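PDB 2YZC: uricase from Arthrobacter globiformis, which catalyses the oxidation of uric acid by molecular oxygen to 5-hydroxyisourate, which is further processed to (S)-allantoin. Local coordinates for residues 40-44 and 82-88; 111-116 and 126-132; 234-238 and 282-286. All blocks are in the same frame, centred on the assembly; numbering follows the deposited sequence.

Contact 1 (40-44 and 82-88); sequences QDLNV and FATTEEF
L42 and T85 mark the nearest approach of the two backbones, with CA atoms 8.0 Å apart, so the loop 82-84 and the first turn of helix 85-99 meet strand 38-50 mainly through side chains. Q40, L42 and V44 alternate along the strand and all point toward the helix start. F82 has its CG in the crowded position between backbone N and carbonyl carbon (chi1 44°), which turns the ring back toward the strand. The Q40 amide stacks on one face of this ring, the planes 24° apart, with Q40 CD 3.7 Å from F82 CE2; F88 CG lies over the rim of the opposite face. L42 divides its branches: CD1 lies 3.8 Å from F82 CE2 and 4.0 Å from F88 CD2, while CD2 meets T85 OG1 tip to tip at 3.3 Å. That hydroxyl has its polar partner in Q112. V44 CG2 approaches the edge of F88. At the N-cap, T84 OG1 accepts from E87 N at 3.2 Å and donates to E87 OE2. This is helix-on-sheet packing of the T-fold, with mixed chemistry: methyl and ring contacts, the Q40 amide laid on a ring, and a T84 cap that finds both partners in E87.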
# COMPACT_ATOMS: atom_id res chain seq x y z
N GLN A 40 -1.15 15.93 -19.41
CA GLN A 40 -1.07 14.51 -19.75
C GLN A 40 -0.15 13.95 -18.66
O GLN A 40 0.96 14.45 -18.46
CB GLN A 40 -0.50 14.30 -21.15
CG GLN A 40 -1.52 14.63 -22.25
CD GLN A 40 -0.92 14.59 -23.64
OE1 GLN A 40 -1.24 13.72 -24.45
NE2 GLN A 40 -0.05 15.55 -23.92
N ASP A 41 -0.62 12.94 -17.94
CA ASP A 41 0.12 12.37 -16.82
C ASP A 41 0.30 10.86 -17.03
O ASP A 41 -0.68 10.12 -17.04
CB ASP A 41 -0.70 12.64 -15.54
CG ASP A 41 0.09 12.43 -14.26
OD1 ASP A 41 1.19 11.84 -14.31
OD2 ASP A 41 -0.41 12.84 -13.19
N LEU A 42 1.55 10.42 -17.18
CA LEU A 42 1.86 9.01 -17.43
C LEU A 42 2.92 8.38 -16.52
O LEU A 42 3.78 9.08 -15.98
CB LEU A 42 2.34 8.83 -18.88
CG LEU A 42 1.48 9.27 -20.06
CD1 LEU A 42 2.26 9.07 -21.36
CD2 LEU A 42 0.19 8.46 -20.08
N ASN A 43 2.85 7.06 -16.39
CA ASN A 43 3.83 6.27 -15.64
C ASN A 43 4.31 5.31 -16.73
O ASN A 43 3.62 4.34 -17.06
CB ASN A 43 3.16 5.48 -14.51
CG ASN A 43 4.16 4.80 -13.60
OD1 ASN A 43 3.83 3.84 -12.89
ND2 ASN A 43 5.39 5.30 -13.59
N VAL A 44 5.49 5.58 -17.28
CA VAL A 44 6.04 4.80 -18.40
C VAL A 44 7.13 3.78 -18.09
O VAL A 44 8.03 4.02 -17.29
CB VAL A 44 6.60 5.77 -19.47
CG1 VAL A 44 7.03 5.01 -20.72
CG2 VAL A 44 5.55 6.83 -19.81
N PHE A 82 2.44 14.42 -27.81
CA PHE A 82 1.88 13.19 -28.34
C PHE A 82 0.37 13.24 -28.24
O PHE A 82 -0.18 13.72 -27.25
CB PHE A 82 2.43 11.98 -27.57
CG PHE A 82 2.45 12.16 -26.08
CD1 PHE A 82 3.48 12.87 -25.47
CD2 PHE A 82 1.45 11.61 -25.28
CE1 PHE A 82 3.51 13.03 -24.08
CE2 PHE A 82 1.47 11.76 -23.89
CZ PHE A 82 2.51 12.48 -23.29
N ALA A 83 -0.30 12.76 -29.28
CA ALA A 83 -1.76 12.76 -29.35
C ALA A 83 -2.40 11.85 -28.32
O ALA A 83 -3.36 12.24 -27.65
CB ALA A 83 -2.21 12.36 -30.75
N THR A 84 -1.88 10.64 -28.19
CA THR A 84 -2.41 9.67 -27.24
C THR A 84 -1.27 8.90 -26.62
O THR A 84 -0.13 8.97 -27.08
CB THR A 84 -3.34 8.65 -27.94
OG1 THR A 84 -2.58 7.92 -28.91
CG2 THR A 84 -4.51 9.34 -28.63
N THR A 85 -1.57 8.17 -25.55
CA THR A 85 -0.58 7.37 -24.86
C THR A 85 -0.06 6.27 -25.78
O THR A 85 1.14 6.01 -25.84
CB THR A 85 -1.19 6.75 -23.59
OG1 THR A 85 -1.61 7.80 -22.71
CG2 THR A 85 -0.19 5.85 -22.88
N GLU A 86 -0.97 5.62 -26.51
CA GLU A 86 -0.55 4.56 -27.41
C GLU A 86 0.40 5.07 -28.49
O GLU A 86 1.38 4.40 -28.84
CB GLU A 86 -1.77 3.89 -28.05
CG GLU A 86 -2.59 3.07 -27.07
CD GLU A 86 -3.75 3.86 -26.45
OE1 GLU A 86 -3.61 5.08 -26.23
OE2 GLU A 86 -4.79 3.23 -26.16
N GLU A 87 0.13 6.25 -29.04
CA GLU A 87 0.99 6.80 -30.07
C GLU A 87 2.35 7.19 -29.50
O GLU A 87 3.37 7.15 -30.20
CB GLU A 87 0.30 7.99 -30.74
CG GLU A 87 -0.90 7.55 -31.56
CD GLU A 87 -1.79 8.70 -31.97
OE1 GLU A 87 -1.36 9.52 -32.82
OE2 GLU A 87 -2.92 8.78 -31.45
N PHE A 88 2.38 7.56 -28.23
CA PHE A 88 3.64 7.92 -27.59
C PHE A 88 4.48 6.65 -27.48
O PHE A 88 5.67 6.65 -27.79
CB PHE A 88 3.39 8.49 -26.19
CG PHE A 88 4.64 8.95 -25.48
CD1 PHE A 88 5.46 9.93 -26.05
CD2 PHE A 88 4.99 8.43 -24.24
CE1 PHE A 88 6.61 10.38 -25.39
CE2 PHE A 88 6.14 8.88 -23.57
CZ PHE A 88 6.95 9.86 -24.15

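Contact 2 (111-116 and 126-132); sequences QQFFWD and SRNKSEV
S126 pairs with D116 through two backbone bonds, S126 N to D116 O at 2.7 Å and D116 N to S126 O at 2.8 Å, an antiparallel hydrogen-bonded pair of the hairpin. R127, opposite W115 in a non-hydrogen-bonded pair, lays its CG over the indole in a CH-pi contact, 3.3 Å from the centroid of the six-membered ring and 11° off its normal. Bends at chi2 (-95°) and chi3 fold the arginine back, so that one guanidinium face meets F113 CB and CD2 and the other K129 CG. W115 NE1 bonds to D41 OD2. With an alanine at W115 the face under R127 CG would be gone, and the arginine chain would probably be freer to turn, with D41 short of a donor. N128 N bonds to F114 O at 2.9 Å; N128 OD1 accepts from S130 N, an Asx turn where the chain corners, and a water joins N128 ND2 to D116 OD1. Where the strands diverge, another water accepts from F114 N and, weakly, R127 NH2, and donates to N128 O and E131 O. E131 CG reaches F114 CE1 at 4.0 Å, and V132 CG1 packs on F113 CE2 at 4.1 Å. Strand 38-50 flanks 111-116, strand 143-157 borders V132, Y203 and R207 of helix 199-216 hold the E131 carboxylate, and at S126 the sheet continues into the third subunit.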
# COMPACT_ATOMS: atom_id res chain seq x y z
N GLN A 111 0.68 3.80 -17.74
CA GLN A 111 -0.55 3.98 -17.00
C GLN A 111 -0.82 5.45 -17.28
O GLN A 111 0.12 6.25 -17.34
CB GLN A 111 -0.33 3.76 -15.51
CG GLN A 111 -0.26 2.29 -15.11
CD GLN A 111 0.10 2.10 -13.65
OE1 GLN A 111 -0.32 1.13 -13.02
NE2 GLN A 111 0.89 3.02 -13.12
N GLN A 112 -2.08 5.80 -17.51
CA GLN A 112 -2.46 7.18 -17.77
C GLN A 112 -3.38 7.59 -16.64
O GLN A 112 -4.35 6.89 -16.34
CB GLN A 112 -3.20 7.31 -19.10
CG GLN A 112 -3.56 8.75 -19.47
CD GLN A 112 -4.31 8.84 -20.78
OE1 GLN A 112 -4.06 8.09 -21.71
NE2 GLN A 112 -5.24 9.79 -20.87
N PHE A 113 -3.07 8.73 -16.02
CA PHE A 113 -3.86 9.25 -14.91
C PHE A 113 -4.69 10.43 -15.39
O PHE A 113 -4.18 11.32 -16.08
CB PHE A 113 -2.93 9.67 -13.78
CG PHE A 113 -1.96 8.59 -13.37
CD1 PHE A 113 -0.60 8.74 -13.58
CD2 PHE A 113 -2.43 7.40 -12.81
CE1 PHE A 113 0.30 7.72 -13.25
CE2 PHE A 113 -1.54 6.38 -12.48
CZ PHE A 113 -0.18 6.54 -12.70
N PHE A 114 -5.96 10.44 -15.02
CA PHE A 114 -6.86 11.50 -15.45
C PHE A 114 -6.96 12.68 -14.50
O PHE A 114 -6.88 12.53 -13.28
CB PHE A 114 -8.25 10.92 -15.69
CG PHE A 114 -8.28 9.87 -16.77
CD1 PHE A 114 -8.43 8.53 -16.44
CD2 PHE A 114 -8.13 10.22 -18.11
CE1 PHE A 114 -8.42 7.54 -17.43
CE2 PHE A 114 -8.12 9.25 -19.11
CZ PHE A 114 -8.26 7.91 -18.77
N TRP A 115 -7.15 13.86 -15.09
CA TRP A 115 -7.29 15.11 -14.36
C TRP A 115 -8.51 15.87 -14.87
O TRP A 115 -8.84 15.81 -16.06
CB TRP A 115 -6.05 15.99 -14.55
CG TRP A 115 -4.80 15.49 -13.90
CD1 TRP A 115 -3.92 14.57 -14.41
CD2 TRP A 115 -4.28 15.87 -12.62
NE1 TRP A 115 -2.89 14.36 -13.52
CE2 TRP A 115 -3.08 15.15 -12.42
CE3 TRP A 115 -4.72 16.76 -11.63
CZ2 TRP A 115 -2.31 15.29 -11.26
CZ3 TRP A 115 -3.95 16.90 -10.47
CH2 TRP A 115 -2.76 16.16 -10.30
N ASP A 116 -9.17 16.57 -13.96
CA ASP A 116 -10.33 17.39 -14.31
C ASP A 116 -9.97 18.82 -13.95
O ASP A 116 -9.21 19.05 -13.01
CB ASP A 116 -11.56 16.97 -13.51
CG ASP A 116 -11.98 15.54 -13.77
OD1 ASP A 116 -12.04 15.15 -14.96
OD2 ASP A 116 -12.25 14.81 -12.80
N SER A 126 -7.71 18.88 -10.75
CA SER A 126 -7.81 17.95 -9.63
C SER A 126 -7.78 16.55 -10.23
O SER A 126 -8.30 16.32 -11.33
CB SER A 126 -9.10 18.16 -8.83
OG SER A 126 -10.25 17.82 -9.57
N ARG A 127 -7.17 15.60 -9.53
CA ARG A 127 -7.07 14.25 -10.04
C ARG A 127 -8.37 13.45 -9.95
O ARG A 127 -9.08 13.51 -8.95
CB ARG A 127 -5.95 13.49 -9.32
CG ARG A 127 -4.75 13.18 -10.20
CD ARG A 127 -4.83 11.78 -10.80
NE ARG A 127 -4.06 10.84 -9.99
CZ ARG A 127 -4.19 9.52 -10.04
NH1 ARG A 127 -3.44 8.75 -9.26
NH2 ARG A 127 -5.08 8.97 -10.86
N ASN A 128 -8.69 12.74 -11.03
CA ASN A 128 -9.86 11.87 -11.08
C ASN A 128 -9.21 10.51 -10.83
O ASN A 128 -8.58 9.95 -11.72
CB ASN A 128 -10.51 11.89 -12.46
CG ASN A 128 -11.57 10.80 -12.63
OD1 ASN A 128 -11.92 10.09 -11.68
ND2 ASN A 128 -12.09 10.65 -13.85
N LYS A 129 -9.34 10.01 -9.61
CA LYS A 129 -8.72 8.74 -9.24
C LYS A 129 -9.62 7.52 -9.38
O LYS A 129 -9.24 6.42 -8.98
CB LYS A 129 -8.23 8.83 -7.79
CG LYS A 129 -7.31 10.01 -7.50
CD LYS A 129 -6.78 9.95 -6.07
CE LYS A 129 -5.77 11.06 -5.78
NZ LYS A 129 -5.32 11.03 -4.36
N SER A 130 -10.80 7.70 -9.96
CA SER A 130 -11.75 6.60 -10.08
C SER A 130 -11.41 5.48 -11.04
O SER A 130 -12.06 4.44 -11.03
CB SER A 130 -13.13 7.17 -10.39
OG SER A 130 -13.50 8.07 -9.35
N GLU A 131 -10.39 5.69 -11.86
CA GLU A 131 -9.95 4.67 -12.80
C GLU A 131 -8.58 5.05 -13.34
O GLU A 131 -8.20 6.21 -13.31
CB GLU A 131 -10.93 4.54 -13.97
CG GLU A 131 -10.91 5.73 -14.91
CD GLU A 131 -12.05 5.70 -15.90
OE1 GLU A 131 -13.22 5.68 -15.46
OE2 GLU A 131 -11.78 5.71 -17.12
N VAL A 132 -7.85 4.05 -13.83
CA VAL A 132 -6.54 4.25 -14.42
C VAL A 132 -6.57 3.54 -15.76
O VAL A 132 -7.03 2.40 -15.87
CB VAL A 132 -5.42 3.64 -13.55
CG1 VAL A 132 -4.09 3.75 -14.28
CG2 VAL A 132 -5.34 4.38 -12.21
O HOH W 1 -6.75 8.51 -13.05
O HOH W 2 -11.64 12.68 -15.94

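Contact 3 (234-238 and 282-286); sequences IETHP and TIQRE
R285 reaches I234 because its CG stands anti to the backbone N (chi1 -176°), chi2 keeps the chain extended, and a bend at chi3 (-65°) swings the guanidinium over the last turn of helix 222-236. I234 sets its CG2 anti to its own backbone N, which places that methyl 3.6 Å above one guanidinium face, offset toward the rim. R285 NH2 donates to I234 O at 3.0 Å; the N-H...O angle of 132° shows a bent bond, and the oxygen lies well off the guanidinium plane. H237 O stands at the guanidinium edge, 2.9 Å from R285 NH2. A water completes the grip, donating to I234 O at 2.9 Å and accepting from R285 NH1 at 3.1 Å. Deeper in, I234 CG1 crosses I283 CG2 at 4.2 Å, and V13 of the second subunit packs on both isoleucines. R285 NH2 also bonds to I240 O, and R285 NE has a long, weak ion pair with D241, both at the start of strand 240-254. The contact ties the end of a T-fold helix to strand 276-285 of the sheet. Four residues beyond I234 comes P238, which has no N-H to continue the helical bonding, consistent with I234 O taking the arginine and water instead. The positive guanidinium at this carboxyl end would probably also be favourable to the helix dipole.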
# COMPACT_ATOMS: atom_id res chain seq x y z
N ILE A 234 -16.57 -6.73 -28.12
CA ILE A 234 -16.20 -7.36 -29.38
C ILE A 234 -17.22 -7.09 -30.49
O ILE A 234 -16.84 -6.86 -31.64
CB ILE A 234 -16.04 -8.89 -29.23
CG1 ILE A 234 -15.04 -9.22 -28.12
CG2 ILE A 234 -15.57 -9.49 -30.56
CD1 ILE A 234 -13.65 -8.68 -28.37
N GLU A 235 -18.50 -7.12 -30.14
CA GLU A 235 -19.54 -6.88 -31.13
C GLU A 235 -19.56 -5.44 -31.63
O GLU A 235 -19.97 -5.18 -32.76
CB GLU A 235 -20.92 -7.23 -30.55
CG GLU A 235 -21.16 -8.72 -30.40
CD GLU A 235 -22.53 -9.02 -29.82
OE1 GLU A 235 -22.92 -10.21 -29.80
OE2 GLU A 235 -23.21 -8.08 -29.38
N THR A 236 -19.10 -4.52 -30.80
CA THR A 236 -19.09 -3.11 -31.16
C THR A 236 -17.82 -2.63 -31.86
O THR A 236 -17.88 -1.72 -32.69
CB THR A 236 -19.31 -2.23 -29.91
OG1 THR A 236 -20.54 -2.61 -29.27
CG2 THR A 236 -19.38 -0.75 -30.29
N HIS A 237 -16.68 -3.24 -31.54
CA HIS A 237 -15.43 -2.79 -32.13
C HIS A 237 -14.66 -3.80 -32.97
O HIS A 237 -13.99 -4.68 -32.43
CB HIS A 237 -14.52 -2.24 -31.04
CG HIS A 237 -15.03 -0.98 -30.41
ND1 HIS A 237 -15.82 -0.98 -29.28
CD2 HIS A 237 -14.90 0.31 -30.78
CE1 HIS A 237 -16.16 0.26 -28.99
NE2 HIS A 237 -15.61 1.07 -29.88
N PRO A 238 -14.73 -3.67 -34.30
CA PRO A 238 -14.04 -4.57 -35.24
C PRO A 238 -12.53 -4.61 -35.03
O PRO A 238 -11.88 -5.61 -35.34
CB PRO A 238 -14.41 -3.98 -36.61
CG PRO A 238 -15.76 -3.37 -36.36
CD PRO A 238 -15.54 -2.68 -35.03
N THR A 282 -11.46 -14.84 -21.00
CA THR A 282 -11.08 -14.22 -22.25
C THR A 282 -12.27 -14.39 -23.19
O THR A 282 -12.76 -15.51 -23.38
CB THR A 282 -9.87 -14.93 -22.89
OG1 THR A 282 -8.77 -14.95 -21.97
CG2 THR A 282 -9.45 -14.21 -24.16
N ILE A 283 -12.73 -13.29 -23.76
CA ILE A 283 -13.83 -13.33 -24.72
C ILE A 283 -13.14 -12.99 -26.05
O ILE A 283 -12.54 -11.92 -26.18
CB ILE A 283 -14.90 -12.28 -24.39
CG1 ILE A 283 -15.50 -12.56 -23.01
CG2 ILE A 283 -16.00 -12.30 -25.44
CD1 ILE A 283 -16.21 -13.90 -22.91
N GLN A 284 -13.23 -13.90 -27.02
CA GLN A 284 -12.57 -13.70 -28.30
C GLN A 284 -13.46 -13.66 -29.53
O GLN A 284 -14.58 -14.17 -29.53
CB GLN A 284 -11.54 -14.82 -28.52
CG GLN A 284 -10.34 -14.78 -27.60
CD GLN A 284 -9.35 -15.90 -27.89
OE1 GLN A 284 -8.17 -15.82 -27.52
NE2 GLN A 284 -9.82 -16.96 -28.55
N ARG A 285 -12.95 -13.03 -30.58
CA ARG A 285 -13.66 -12.96 -31.85
C ARG A 285 -13.38 -14.34 -32.45
O ARG A 285 -12.23 -14.78 -32.48
CB ARG A 285 -13.06 -11.86 -32.73
CG ARG A 285 -13.78 -11.62 -34.05
CD ARG A 285 -13.13 -10.47 -34.82
NE ARG A 285 -13.27 -9.20 -34.12
CZ ARG A 285 -14.41 -8.53 -33.99
NH1 ARG A 285 -15.53 -9.01 -34.52
NH2 ARG A 285 -14.44 -7.39 -33.31
N GLU A 286 -14.42 -15.02 -32.92
CA GLU A 286 -14.22 -16.36 -33.48
C GLU A 286 -13.10 -16.42 -34.51
O GLU A 286 -13.03 -15.58 -35.41
CB GLU A 286 -15.51 -16.89 -34.12
CG GLU A 286 -15.39 -18.36 -34.51
CD GLU A 286 -16.50 -18.84 -35.44
OE1 GLU A 286 -16.55 -20.06 -35.71
OE2 GLU A 286 -17.32 -18.01 -35.90
O HOH W 3 -17.32 -6.43 -34.47

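Overall arrangement
From the N terminus, contact 1 closes first: after strand 38-50 the chain runs through helix 67-78 and returns at the start of helix 85-99. After the rest of helix 85-99, contact 2 closes the short loop between strands 103-117 and 124-129. Contact 3 comes last, bridging the 43 residues from helix 222-236 to strand 276-285. The three are in series, with neither nesting nor crossing. Contacts 1 and 2 touch, their centres about 13 Å apart, since strands 38-50 and 103-117 are sheet neighbours and T85 of the helix reaches Q112. Contact 3 lies further off, its centre about 25 Å from that of contact 1 and 27 Å from that of contact 2, yet reaches the same sheet.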